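Local atomic coordinates of putative glycosyltransferase (Mannosyltransferase) involved in glycosylating the PBCV-1 major capsid protein (Paramecium bursaria Chlorella virus 1, PDB entry 2P6W), a protein that is thought to glycosylate the virus's major capsid protein using a nucleotide-sugar donor, its N-terminal, manganese-binding GT-A domain being the piece described here. Residues Ile8-Gly13 / Glu30-Ile35; Ser60-Gln65 / Phe76-Ser81; Phe110-Trp115 / Asn178-Ala183. All blocks are in the same frame, centred on the assembly; numbering follows the deposited sequence.

How the contacts relate
Contacts 1 and 2 lie in the core of the domain and share its main sheet, in which strands 8-13 and 75-79 are neighbours; each packs a helix on that sheet, and the two helices lie on opposite faces. They touch directly, with Ser12 OG 2.6 Å from Leu79 O. Both are apolar, and contact 2 becomes polar only at the strand end that supplies a manganese ligand. Contact 3, about 20 Å from contact 2 between centres, joins a loop to a short strand of a second, smaller sheet. It is buried near the metal site and open toward Trp115, and it combines water bridges with apolar touches, where the first two are purely apolar between their segments.

Contact 1: residues Ile8-Gly13 / Glu30-Ile35; sequences ITILSG and EEYCSI
Ile10, on strand 8-13, meets Cys33 and Tyr32 of helix 20-36, and everything that passes between the two segments is apolar. The thiol of Cys33 sits against the isoleucine along its length: SG is 3.7 Å from Ile10 CD1 and 3.8 Å from Ile10 CB. Two torsions bring this about, for Ile10 CG1 and Cys33 SG both lie beside their own backbone N (chi1 -55° and -70°), and both CB atoms point across the interface. Cysteine suits a place where the helix comes close, being small yet polarisable, while the branched isoleucine suits a buried strand.

The aromatic contact is lighter. Ile10 CD1 reaches the edge of the Tyr32 ring, near its plane, 4.1 Å from Tyr32 CD2, and the two side chains cross at about a right angle. The tyrosine thus lends its hydrocarbon edge to the core, while its OH is hydrogen-bonded to Lys92 O beyond the segments.

Ser34 OG donates to Glu31 O at 2.6 Å, an acceptor shared with the amide of Ile35, so a serine on the outer side satisfies its hydroxyl on its own helix.

Strand 8-13, helix 20-36 and strand 39-43 form a beta-alpha-beta unit, the opening crossover of the Rossmann-like GT-A fold; the strand ends at Gly13, which binds UDP in another structure of this protein.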
loop_
_atom_site.group_PDB
_atom_site.type_symbol
_atom_site.label_atom_id
_atom_site.label_comp_id
_atom_site.label_asym_id
_atom_site.label_seq_id
_atom_site.Cartn_x
_atom_site.Cartn_y
_atom_site.Cartn_z
ATOM N N ILE A 8 13.543 5.173 1.368
ATOM C CA ILE A 8 12.193 4.649 1.134
ATOM C C ILE A 8 11.871 4.653 -0.353
ATOM O O ILE A 8 12.151 5.639 -1.039
ATOM C CB ILE A 8 11.164 5.498 1.889
ATOM C CG1 ILE A 8 11.358 5.321 3.394
ATOM C CG2 ILE A 8 9.702 5.148 1.469
ATOM C CD1 ILE A 8 10.696 6.418 4.236
ATOM N N THR A 9 11.284 3.553 -0.843
ATOM C CA THR A 9 10.770 3.476 -2.207
ATOM C C THR A 9 9.274 3.259 -2.114
ATOM O O THR A 9 8.832 2.261 -1.539
ATOM C CB THR A 9 11.389 2.290 -2.972
ATOM O OG1 THR A 9 12.787 2.540 -3.169
ATOM C CG2 THR A 9 10.711 2.062 -4.336
ATOM N N ILE A 10 8.500 4.198 -2.641
ATOM C CA ILE A 10 7.062 4.005 -2.714
ATOM C C ILE A 10 6.782 3.320 -4.030
ATOM O O ILE A 10 7.352 3.697 -5.058
ATOM C CB ILE A 10 6.290 5.338 -2.604
ATOM C CG1 ILE A 10 6.719 6.055 -1.318
ATOM C CG2 ILE A 10 4.756 5.090 -2.672
ATOM C CD1 ILE A 10 5.953 7.306 -0.983
ATOM N N LEU A 11 5.912 2.320 -3.986
ATOM C CA LEU A 11 5.534 1.605 -5.206
ATOM C C LEU A 11 4.029 1.475 -5.315
ATOM O O LEU A 11 3.307 1.398 -4.317
ATOM C CB LEU A 11 6.204 0.226 -5.311
ATOM C CG LEU A 11 5.903 -0.761 -4.183
ATOM C CD1 LEU A 11 5.790 -2.176 -4.719
ATOM C CD2 LEU A 11 6.980 -0.702 -3.124
ATOM N N SER A 12 3.571 1.433 -6.565
ATOM C CA SER A 12 2.162 1.236 -6.859
ATOM C C SER A 12 2.072 0.777 -8.292
ATOM O O SER A 12 3.100 0.430 -8.910
ATOM C CB SER A 12 1.386 2.545 -6.668
ATOM O OG SER A 12 -0.028 2.341 -6.723
ATOM N N GLY A 13 0.862 0.792 -8.836
ATOM C CA GLY A 13 0.687 0.442 -10.245
ATOM C C GLY A 13 -0.768 0.469 -10.594
ATOM O O GLY A 13 -1.620 0.427 -9.702
ATOM N N GLU A 30 3.939 10.514 -7.096
ATOM C CA GLU A 30 5.215 10.843 -7.732
ATOM C C GLU A 30 5.723 12.207 -7.219
ATOM O O GLU A 30 6.914 12.373 -6.880
ATOM C CB GLU A 30 5.075 10.837 -9.261
ATOM C CG GLU A 30 6.424 10.943 -9.982
ATOM C CD GLU A 30 6.441 10.348 -11.391
ATOM O OE1 GLU A 30 5.363 10.103 -11.982
ATOM O OE2 GLU A 30 7.567 10.120 -11.908
ATOM N N GLU A 31 4.805 13.171 -7.130
ATOM C CA GLU A 31 5.176 14.499 -6.664
ATOM C C GLU A 31 5.697 14.387 -5.246
ATOM O O GLU A 31 6.734 14.955 -4.894
ATOM C CB GLU A 31 3.975 15.450 -6.663
ATOM C CG GLU A 31 4.358 16.830 -6.142
ATOM C CD GLU A 31 3.172 17.681 -5.739
ATOM O OE1 GLU A 31 2.023 17.166 -5.700
ATOM O OE2 GLU A 31 3.405 18.879 -5.443
ATOM N N TYR A 32 4.953 13.648 -4.425
ATOM C CA TYR A 32 5.345 13.488 -3.030
ATOM C C TYR A 32 6.760 12.895 -2.909
ATOM O O TYR A 32 7.587 13.363 -2.112
ATOM C CB TYR A 32 4.307 12.628 -2.309
ATOM C CG TYR A 32 4.610 12.446 -0.836
ATOM C CD1 TYR A 32 4.443 13.503 0.068
ATOM C CD2 TYR A 32 5.061 11.211 -0.350
ATOM C CE1 TYR A 32 4.735 13.340 1.430
ATOM C CE2 TYR A 32 5.362 11.040 0.990
ATOM C CZ TYR A 32 5.202 12.106 1.881
ATOM O OH TYR A 32 5.507 11.932 3.215
ATOM N N CYS A 33 7.054 11.871 -3.704
ATOM C CA CYS A 33 8.387 11.282 -3.700
ATOM C C CYS A 33 9.475 12.297 -4.063
ATOM O O CYS A 33 10.532 12.332 -3.435
ATOM C CB CYS A 33 8.443 10.089 -4.635
ATOM S SG CYS A 33 7.500 8.683 -3.992
ATOM N N SER A 34 9.187 13.140 -5.058
ATOM C CA SER A 34 10.149 14.151 -5.498
ATOM C C SER A 34 10.452 15.154 -4.375
ATOM O O SER A 34 11.595 15.602 -4.224
ATOM C CB SER A 34 9.640 14.871 -6.758
ATOM O OG SER A 34 8.638 15.827 -6.441
ATOM N N ILE A 35 9.432 15.492 -3.585
ATOM C CA ILE A 35 9.604 16.458 -2.492
ATOM C C ILE A 35 10.574 15.968 -1.410
ATOM O O ILE A 35 11.386 16.750 -0.881
ATOM C CB ILE A 35 8.241 16.892 -1.899
ATOM C CG1 ILE A 35 7.448 17.695 -2.938
ATOM C CG2 ILE A 35 8.419 17.740 -0.607
ATOM C CD1 ILE A 35 5.984 17.930 -2.595
#

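Contact 2: residues Ser60-Gln65 / Phe76-Ser81; sequences SWIIQQ and FLWLDS. With MN (manganese (II) ion), chain B.
In the GT-A fold of this domain, helix 59-69 packs on strand 75-79, which leads into the DxD motif at Asp80 and Asp82. Ile63 meets Phe76 at one end: its CD1 lies 3.7 Å from Phe76 CB, and its CG1 is 3.9 Å from Phe76 CG. The Ile63 CB does not point at the strand, but CG1 anti to the backbone N (chi1 -160°) carries the ethyl arm over. Nearer the metal, Ile62 CD1 lies 3.8 Å from Trp78 CZ3 and 3.9 Å from Trp78 CH2, against the benzene half of the indole. Branched aliphatic groups suit this buried layer because they present methyls to the aromatic side chains of the strand.

The five-membered ring of Trp78 carries the polar N-H, and NE1 donates to Asp80 OD1 at 2.9 Å and 167°, close to the ring plane and on the oxygen's anti lone pair; Arg59 forms a salt bridge to the same OD1. Asp80 OD2 remains for the manganese ion, 2.2 Å away, which Asp82 and His195 also bind. Tryptophan therefore works in two directions here: its benzene half packs against the helix, while its N-H is a second-shell donor that would restrict rotation of the metal-binding carboxylate.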
loop_
_atom_site.group_PDB
_atom_site.type_symbol
_atom_site.label_atom_id
_atom_site.label_comp_id
_atom_site.label_asym_id
_atom_site.label_seq_id
_atom_site.Cartn_x
_atom_site.Cartn_y
_atom_site.Cartn_z
ATOM N N SER A 60 2.644 -8.081 -4.402
ATOM C CA SER A 60 3.772 -8.870 -3.898
ATOM C C SER A 60 4.705 -9.334 -5.021
ATOM O O SER A 60 5.804 -9.857 -4.766
ATOM C CB SER A 60 3.273 -10.060 -3.074
ATOM O OG SER A 60 2.560 -9.603 -1.941
ATOM N N TRP A 61 4.248 -9.166 -6.264
ATOM C CA TRP A 61 5.098 -9.345 -7.436
ATOM C C TRP A 61 5.765 -8.013 -7.799
ATOM O O TRP A 61 6.971 -7.973 -8.094
ATOM C CB TRP A 61 4.268 -9.891 -8.603
ATOM C CG TRP A 61 5.037 -10.124 -9.879
ATOM C CD1 TRP A 61 5.735 -11.237 -10.221
ATOM C CD2 TRP A 61 5.150 -9.216 -10.979
ATOM N NE1 TRP A 61 6.296 -11.080 -11.472
ATOM C CE2 TRP A 61 5.960 -9.842 -11.950
ATOM C CE3 TRP A 61 4.686 -7.910 -11.222
ATOM C CZ2 TRP A 61 6.286 -9.227 -13.163
ATOM C CZ3 TRP A 61 5.002 -7.307 -12.436
ATOM C CH2 TRP A 61 5.806 -7.966 -13.386
ATOM N N ILE A 62 4.986 -6.929 -7.762
ATOM C CA ILE A 62 5.501 -5.577 -8.084
ATOM C C ILE A 62 6.633 -5.147 -7.139
ATOM O O ILE A 62 7.573 -4.449 -7.550
ATOM C CB ILE A 62 4.371 -4.516 -8.129
ATOM C CG1 ILE A 62 3.341 -4.883 -9.198
ATOM C CG2 ILE A 62 4.921 -3.068 -8.358
ATOM C CD1 ILE A 62 2.065 -4.082 -9.066
ATOM N N ILE A 63 6.580 -5.566 -5.873
ATOM C CA ILE A 63 7.683 -5.248 -4.968
ATOM C C ILE A 63 9.066 -5.723 -5.476
ATOM O O ILE A 63 10.059 -5.012 -5.284
ATOM C CB ILE A 63 7.379 -5.678 -3.508
ATOM C CG1 ILE A 63 8.289 -4.919 -2.536
ATOM C CG2 ILE A 63 7.424 -7.204 -3.357
ATOM C CD1 ILE A 63 7.936 -5.142 -1.083
ATOM N N GLN A 64 9.153 -6.896 -6.119
ATOM C CA GLN A 64 10.424 -7.335 -6.691
ATOM C C GLN A 64 10.884 -6.389 -7.812
ATOM O O GLN A 64 12.067 -6.113 -7.949
ATOM C CB GLN A 64 10.420 -8.816 -7.159
ATOM C CG GLN A 64 11.798 -9.195 -7.793
ATOM C CD GLN A 64 12.057 -10.671 -8.097
ATOM O OE1 GLN A 64 11.139 -11.491 -8.379
ATOM N NE2 GLN A 64 13.334 -11.010 -8.090
ATOM N N GLN A 65 9.935 -5.880 -8.594
ATOM C CA GLN A 65 10.244 -4.905 -9.642
ATOM C C GLN A 65 10.905 -3.687 -9.022
ATOM O O GLN A 65 11.924 -3.193 -9.526
ATOM C CB GLN A 65 8.970 -4.444 -10.350
ATOM C CG GLN A 65 8.185 -5.519 -11.095
ATOM C CD GLN A 65 8.821 -5.882 -12.421
ATOM O OE1 GLN A 65 9.858 -6.544 -12.459
ATOM N NE2 GLN A 65 8.209 -5.455 -13.513
ATOM N N PHE A 76 10.197 -0.493 1.687
ATOM C CA PHE A 76 9.290 -0.443 0.536
ATOM C C PHE A 76 7.920 -0.094 1.064
ATOM O O PHE A 76 7.500 -0.618 2.093
ATOM C CB PHE A 76 9.230 -1.797 -0.172
ATOM C CG PHE A 76 10.527 -2.169 -0.825
ATOM C CD1 PHE A 76 10.810 -1.757 -2.127
ATOM C CD2 PHE A 76 11.476 -2.912 -0.125
ATOM C CE1 PHE A 76 12.016 -2.081 -2.723
ATOM C CE2 PHE A 76 12.700 -3.243 -0.725
ATOM C CZ PHE A 76 12.965 -2.818 -2.028
ATOM N N LEU A 77 7.234 0.811 0.377
ATOM C CA LEU A 77 5.899 1.214 0.805
ATOM C C LEU A 77 4.950 0.978 -0.367
ATOM O O LEU A 77 5.020 1.685 -1.368
ATOM C CB LEU A 77 5.902 2.696 1.227
ATOM C CG LEU A 77 4.529 3.308 1.518
ATOM C CD1 LEU A 77 3.780 2.493 2.580
ATOM C CD2 LEU A 77 4.661 4.753 1.955
ATOM N N TRP A 78 4.079 -0.024 -0.245
ATOM C CA TRP A 78 3.040 -0.262 -1.249
ATOM C C TRP A 78 1.850 0.657 -0.985
ATOM O O TRP A 78 1.375 0.700 0.149
ATOM C CB TRP A 78 2.531 -1.719 -1.182
ATOM C CG TRP A 78 1.294 -1.860 -2.004
ATOM C CD1 TRP A 78 -0.004 -1.812 -1.570
ATOM C CD2 TRP A 78 1.232 -1.968 -3.433
ATOM N NE1 TRP A 78 -0.867 -1.896 -2.641
ATOM C CE2 TRP A 78 -0.133 -2.004 -3.794
ATOM C CE3 TRP A 78 2.201 -2.045 -4.446
ATOM C CZ2 TRP A 78 -0.557 -2.102 -5.128
ATOM C CZ3 TRP A 78 1.777 -2.159 -5.779
ATOM C CH2 TRP A 78 0.409 -2.177 -6.104
ATOM N N LEU A 79 1.372 1.356 -2.019
ATOM C CA LEU A 79 0.101 2.092 -1.965
ATOM C C LEU A 79 -0.809 1.620 -3.084
ATOM O O LEU A 79 -0.394 1.602 -4.262
ATOM C CB LEU A 79 0.339 3.594 -2.178
ATOM C CG LEU A 79 1.278 4.297 -1.207
ATOM C CD1 LEU A 79 1.376 5.773 -1.586
ATOM C CD2 LEU A 79 0.886 4.123 0.258
ATOM N N ASP A 80 -2.049 1.253 -2.745
ATOM C CA ASP A 80 -3.061 0.953 -3.778
ATOM C C ASP A 80 -3.173 2.153 -4.709
ATOM O O ASP A 80 -2.936 3.292 -4.290
ATOM C CB ASP A 80 -4.450 0.748 -3.162
ATOM C CG ASP A 80 -4.628 -0.612 -2.513
ATOM O OD1 ASP A 80 -3.677 -1.424 -2.515
ATOM O OD2 ASP A 80 -5.741 -0.857 -1.994
ATOM N N SER A 81 -3.566 1.925 -5.954
ATOM C CA SER A 81 -3.791 3.050 -6.864
ATOM C C SER A 81 -5.000 3.906 -6.468
ATOM O O SER A 81 -5.216 4.986 -7.042
ATOM C CB SER A 81 -3.938 2.562 -8.314
ATOM O OG SER A 81 -4.967 1.584 -8.403
HETATM MN MN MN B . -7.689 0.058 -1.970
#

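Contact 3: residues Phe110-Trp115 / Asn178-Ala183; sequences FHEAPW and NCIVKA
Glu112 OE2 is gripped by two backbone amides, those of Ser117 and Tyr118, while OE1 accepts from Asn121 ND2 and also lies 3.8 Å from Ile180 CD1. The side chain belongs to the loop that follows strand 107-110 of the main GT-A sheet, and it packs here on strand 179-180 of the smaller sheet, next to the strand that carries His195. CG of Glu112 stands between the backbone N and the carbonyl carbon (chi1 52°). With chi3 near 23° OE1 turns back toward CB, so Ile180 CD1 touches both, with Glu112 CB 3.9 Å from that methyl. A carboxylate is tolerable in this buried place because its oxygens are supplied with N-H donors.

Closer to the metal, Phe110 CB and Asn178 CB touch at 3.9 Å, and the phenyl and amide planes stand nearly perpendicular, 83° apart. Asparagine suits a second-shell role, since one amide offers both an acceptor and a donor: OD1 is hydrogen-bonded to ND1 of the manganese ligand His195, and ND2 to Asn121 OD1. A water links the two backbones, donating to His111 O and to Asn178 O. In the loop itself, Ala113 N donates to His111 ND1 at 3.0 Å, in the imidazole plane.

At the outer end Trp115 and Ala183 pack CB to CB, the small alanine letting the indole come near. A second water donates to Ala183 O at 2.8 Å and weakly accepts from Trp115 NE1. Pro114, which follows a cis peptide bond, lays its CG 3.7 Å above the centre of the Trp115 ring.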
loop_
_atom_site.group_PDB
_atom_site.type_symbol
_atom_site.label_atom_id
_atom_site.label_comp_id
_atom_site.label_asym_id
_atom_site.label_seq_id
_atom_site.Cartn_x
_atom_site.Cartn_y
_atom_site.Cartn_z
ATOM N N PHE A 110 -1.802 -1.546 9.141
ATOM C CA PHE A 110 -2.831 -0.665 9.715
ATOM C C PHE A 110 -4.147 -1.382 9.856
ATOM O O PHE A 110 -4.550 -2.121 8.961
ATOM C CB PHE A 110 -2.977 0.611 8.860
ATOM C CG PHE A 110 -1.671 1.263 8.632
ATOM C CD1 PHE A 110 -1.147 2.118 9.595
ATOM C CD2 PHE A 110 -0.901 0.937 7.519
ATOM C CE1 PHE A 110 0.121 2.669 9.444
ATOM C CE2 PHE A 110 0.355 1.477 7.349
ATOM C CZ PHE A 110 0.882 2.347 8.318
ATOM N N HIS A 111 -4.804 -1.173 10.997
ATOM C CA HIS A 111 -6.129 -1.733 11.168
ATOM C C HIS A 111 -7.176 -0.863 10.485
ATOM O O HIS A 111 -6.859 0.211 9.956
ATOM C CB HIS A 111 -6.455 -1.985 12.650
ATOM C CG HIS A 111 -6.714 -0.746 13.452
ATOM N ND1 HIS A 111 -7.901 -0.052 13.376
ATOM C CD2 HIS A 111 -5.970 -0.119 14.399
ATOM C CE1 HIS A 111 -7.865 0.973 14.207
ATOM N NE2 HIS A 111 -6.709 0.944 14.853
ATOM N N GLU A 112 -8.415 -1.361 10.462
ATOM C CA GLU A 112 -9.539 -0.613 9.855
ATOM C C GLU A 112 -10.756 -0.678 10.775
ATOM O O GLU A 112 -11.894 -0.685 10.318
ATOM C CB GLU A 112 -9.869 -1.125 8.444
ATOM C CG GLU A 112 -10.085 -2.653 8.314
ATOM C CD GLU A 112 -10.573 -3.077 6.938
ATOM O OE1 GLU A 112 -10.352 -2.331 5.959
ATOM O OE2 GLU A 112 -11.174 -4.167 6.844
ATOM N N ALA A 113 -10.503 -0.657 12.080
ATOM C CA ALA A 113 -11.567 -0.798 13.076
ATOM C C ALA A 113 -12.221 0.528 13.430
ATOM O O ALA A 113 -11.592 1.569 13.308
ATOM C CB ALA A 113 -10.992 -1.424 14.342
ATOM N N PRO A 114 -13.481 0.491 13.895
ATOM C CA PRO A 114 -14.387 -0.650 13.954
ATOM C C PRO A 114 -15.252 -0.818 12.695
ATOM O O PRO A 114 -16.172 -1.655 12.691
ATOM C CB PRO A 114 -15.290 -0.266 15.127
ATOM C CG PRO A 114 -15.473 1.190 14.964
ATOM C CD PRO A 114 -14.111 1.694 14.474
ATOM N N TRP A 115 -14.950 -0.039 11.654
ATOM C CA TRP A 115 -15.827 0.111 10.484
ATOM C C TRP A 115 -15.535 -0.898 9.365
ATOM O O TRP A 115 -16.317 -0.997 8.411
ATOM C CB TRP A 115 -15.717 1.537 9.909
ATOM C CG TRP A 115 -15.752 2.563 10.971
ATOM C CD1 TRP A 115 -14.726 3.389 11.362
ATOM C CD2 TRP A 115 -16.867 2.875 11.807
ATOM N NE1 TRP A 115 -15.142 4.207 12.389
ATOM C CE2 TRP A 115 -16.448 3.900 12.697
ATOM C CE3 TRP A 115 -18.183 2.395 11.890
ATOM C CZ2 TRP A 115 -17.298 4.443 13.662
ATOM C CZ3 TRP A 115 -19.037 2.941 12.854
ATOM C CH2 TRP A 115 -18.585 3.960 13.728
ATOM N N ASN A 178 -3.433 5.233 6.608
ATOM C CA ASN A 178 -4.328 4.447 5.751
ATOM C C ASN A 178 -5.734 4.951 6.037
ATOM O O ASN A 178 -6.589 4.233 6.554
ATOM C CB ASN A 178 -4.175 2.948 6.013
ATOM C CG ASN A 178 -4.868 2.091 4.958
ATOM O OD1 ASN A 178 -5.640 2.588 4.125
ATOM N ND2 ASN A 178 -4.578 0.781 4.974
ATOM N N CYS A 179 -5.933 6.234 5.733
ATOM C CA CYS A 179 -7.138 6.918 6.166
ATOM C C CYS A 179 -8.274 6.692 5.180
ATOM O O CYS A 179 -8.468 7.452 4.218
ATOM C CB CYS A 179 -6.850 8.407 6.384
ATOM S SG CYS A 179 -8.270 9.214 7.145
ATOM N N ILE A 180 -9.008 5.601 5.413
ATOM C CA ILE A 180 -10.149 5.224 4.584
ATOM C C ILE A 180 -11.202 6.335 4.604
ATOM O O ILE A 180 -11.654 6.761 5.673
ATOM C CB ILE A 180 -10.730 3.869 5.054
ATOM C CG1 ILE A 180 -9.708 2.741 4.811
ATOM C CG2 ILE A 180 -12.050 3.569 4.349
ATOM C CD1 ILE A 180 -10.089 1.406 5.432
ATOM N N VAL A 181 -11.552 6.843 3.419
ATOM C CA VAL A 181 -12.354 8.060 3.341
ATOM C C VAL A 181 -13.735 7.915 3.963
ATOM O O VAL A 181 -14.149 8.767 4.729
ATOM C CB VAL A 181 -12.486 8.594 1.909
ATOM C CG1 VAL A 181 -12.729 7.486 0.948
ATOM C CG2 VAL A 181 -13.602 9.634 1.813
ATOM N N LYS A 182 -14.442 6.841 3.635
ATOM C CA LYS A 182 -15.803 6.705 4.162
ATOM C C LYS A 182 -15.855 6.403 5.661
ATOM O O LYS A 182 -16.828 6.759 6.339
ATOM C CB LYS A 182 -16.585 5.660 3.360
ATOM C CG LYS A 182 -17.077 6.236 2.017
ATOM C CD LYS A 182 -17.790 5.197 1.187
ATOM C CE LYS A 182 -18.555 5.840 0.036
ATOM N NZ LYS A 182 -19.449 4.861 -0.656
ATOM N N ALA A 183 -14.809 5.745 6.162
ATOM C CA ALA A 183 -14.764 5.268 7.543
ATOM C C ALA A 183 -14.267 6.311 8.545
ATOM O O ALA A 183 -14.727 6.338 9.706
ATOM C CB ALA A 183 -13.890 4.038 7.619
HETATM O O HOH W 1 -7.069 1.276 7.150
HETATM O O HOH W 2 -14.783 7.517 12.203
#